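Long-range contact in ribosomal-protein-alanine acetyltransferase (Clostridium acetobutylicum, PDB 3DNS), which probably transfers an acetyl group to the N-terminal alanine of a ribosomal protein, this chain being the N-terminal, GNAT-like part of a longer enzyme: residues F46-R50 against F71-L75. Sequence-based numbering, arbitrary orientation.
Sequences FCMFR and FMEFL
Phe49 reaches from the strand toward the helix and meets Phe71 in a T-shaped pair: the CD2-CE2 edge of Phe71 lies over one face of Phe49, near its rim, with the planes at 87° and the centroids 5.2 Å apart. The two side chains run past each other in opposite directions, and the closest atoms are Phe49 CZ and Phe71 CD2, at 3.7 Å. Phe49 takes the less common setting in which CG sits between the backbone N and the carbonyl carbon (chi1 61°), and from there its far end reaches the helix. Met72, a selenomethionine, starts off to one side, but its chain bends at chi2 and chi3 and brings the methyl CE back to the ring edge, in plane and 3.7 Å from Phe49 CZ. Leu75, one helical turn beyond Phe71, sets CD1 obliquely against the same ring, 3.8 Å from Phe49 CE2. The same methyl group also meets Cys47, whose SG lies 4.2 Å from Leu75 CD1. Strand 46-53 and helix 61-78 are the first two elements of a beta-alpha-beta unit completed by strand 83-89, and Val84 and Ile86 of that strand also touch Phe49. All five residues are buried and meet through apolar surfaces, so helix and sheet are joined here by dispersion and the weak electrostatics of a ring edge over a ring face.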
loop_
_atom_site.group_PDB
_atom_site.type_symbol
_atom_site.label_atom_id
_atom_site.label_comp_id
_atom_site.label_asym_id
_atom_site.label_seq_id
_atom_site.Cartn_x
_atom_site.Cartn_y
_atom_site.Cartn_z
ATOM N N PHE A 46 11.600 26.792 -5.027
ATOM C CA PHE A 46 10.521 26.043 -5.706
ATOM C C PHE A 46 10.758 24.556 -5.468
ATOM O O PHE A 46 11.884 24.077 -5.579
ATOM C CB PHE A 46 10.509 26.386 -7.200
ATOM C CG PHE A 46 9.552 25.526 -8.043
ATOM C CD1 PHE A 46 8.186 25.680 -7.930
ATOM C CD2 PHE A 46 10.036 24.580 -8.903
ATOM C CE1 PHE A 46 7.304 24.909 -8.632
ATOM C CE2 PHE A 46 9.163 23.789 -9.638
ATOM C CZ PHE A 46 7.783 23.962 -9.505
ATOM N N CYS A 47 9.714 23.839 -5.080
ATOM C CA CYS A 47 9.779 22.401 -4.920
ATOM C C CYS A 47 8.557 21.793 -5.531
ATOM O O CYS A 47 7.455 22.176 -5.142
ATOM C CB CYS A 47 9.817 21.989 -3.436
ATOM S SG CYS A 47 9.944 20.194 -3.231
HETATM N N MSE A 48 8.750 20.831 -6.456
HETATM C CA MSE A 48 7.659 20.086 -7.117
HETATM C C MSE A 48 7.918 18.626 -6.857
HETATM O O MSE A 48 9.029 18.175 -7.082
HETATM C CB MSE A 48 7.595 20.312 -8.641
HETATM C CG MSE A 48 6.584 19.444 -9.340
HETATM SE SE MSE A 48 5.983 20.235 -11.057
HETATM C CE MSE A 48 7.730 20.133 -11.921
ATOM N N PHE A 49 6.910 17.923 -6.345
ATOM C CA PHE A 49 7.017 16.473 -6.125
ATOM C C PHE A 49 5.813 15.687 -6.586
ATOM O O PHE A 49 4.705 16.233 -6.761
ATOM C CB PHE A 49 7.306 16.133 -4.684
ATOM C CG PHE A 49 6.273 16.581 -3.696
ATOM C CD1 PHE A 49 5.279 15.742 -3.299
ATOM C CD2 PHE A 49 6.359 17.826 -3.095
ATOM C CE1 PHE A 49 4.366 16.132 -2.324
ATOM C CE2 PHE A 49 5.445 18.211 -2.125
ATOM C CZ PHE A 49 4.440 17.343 -1.761
ATOM N N ARG A 50 6.059 14.392 -6.792
ATOM C CA ARG A 50 5.023 13.416 -7.129
ATOM C C ARG A 50 4.673 12.595 -5.884
ATOM O O ARG A 50 5.580 12.072 -5.224
ATOM C CB ARG A 50 5.484 12.485 -8.246
ATOM C CG ARG A 50 4.446 11.427 -8.591
ATOM C CD ARG A 50 4.801 10.703 -9.873
ATOM N NE ARG A 50 4.463 11.477 -11.085
ATOM C CZ ARG A 50 5.362 12.069 -11.859
ATOM N NH1 ARG A 50 6.643 12.037 -11.540
ATOM N NH2 ARG A 50 4.995 12.710 -12.944
ATOM N N PHE A 71 4.000 17.630 5.595
ATOM C CA PHE A 71 5.056 17.882 4.607
ATOM C C PHE A 71 5.121 19.360 4.208
ATOM O O PHE A 71 6.196 19.925 4.010
ATOM C CB PHE A 71 4.911 16.925 3.415
ATOM C CG PHE A 71 6.212 16.643 2.688
ATOM C CD1 PHE A 71 7.293 16.064 3.349
ATOM C CD2 PHE A 71 6.366 16.975 1.348
ATOM C CE1 PHE A 71 8.483 15.790 2.673
ATOM C CE2 PHE A 71 7.570 16.747 0.690
ATOM C CZ PHE A 71 8.619 16.160 1.340
HETATM N N MSE A 72 3.974 20.026 4.117
HETATM C CA MSE A 72 3.975 21.465 3.794
HETATM C C MSE A 72 4.645 22.283 4.897
HETATM O O MSE A 72 5.411 23.177 4.636
HETATM C CB MSE A 72 2.528 22.019 3.601
HETATM C CG MSE A 72 1.749 21.627 2.336
HETATM SE SE MSE A 72 2.778 21.611 0.712
HETATM C CE MSE A 72 3.419 19.761 0.913
ATOM N N GLU A 73 4.320 21.979 6.138
ATOM C CA GLU A 73 4.957 22.641 7.267
ATOM C C GLU A 73 6.481 22.512 7.178
ATOM O O GLU A 73 7.213 23.509 7.369
ATOM C CB GLU A 73 4.443 22.105 8.619
ATOM C CG GLU A 73 5.159 22.717 9.906
ATOM C CD GLU A 73 4.733 24.127 10.228
ATOM O OE1 GLU A 73 3.745 24.609 9.617
ATOM O OE2 GLU A 73 5.373 24.776 11.106
ATOM N N PHE A 74 6.932 21.301 6.888
ATOM C CA PHE A 74 8.355 21.019 6.620
ATOM C C PHE A 74 8.975 21.858 5.492
ATOM O O PHE A 74 10.034 22.428 5.652
ATOM C CB PHE A 74 8.521 19.539 6.248
ATOM C CG PHE A 74 9.981 19.114 5.943
ATOM C CD1 PHE A 74 10.972 19.203 6.909
ATOM C CD2 PHE A 74 10.329 18.630 4.687
ATOM C CE1 PHE A 74 12.268 18.809 6.613
ATOM C CE2 PHE A 74 11.601 18.260 4.378
ATOM C CZ PHE A 74 12.572 18.344 5.325
ATOM N N LEU A 75 8.335 21.861 4.334
ATOM C CA LEU A 75 8.836 22.608 3.166
ATOM C C LEU A 75 8.810 24.124 3.334
ATOM O O LEU A 75 9.830 24.819 3.057
ATOM C CB LEU A 75 8.046 22.183 1.902
ATOM C CG LEU A 75 8.254 20.726 1.351
ATOM C CD1 LEU A 75 7.445 20.489 0.094
ATOM C CD2 LEU A 75 9.676 20.375 1.046
#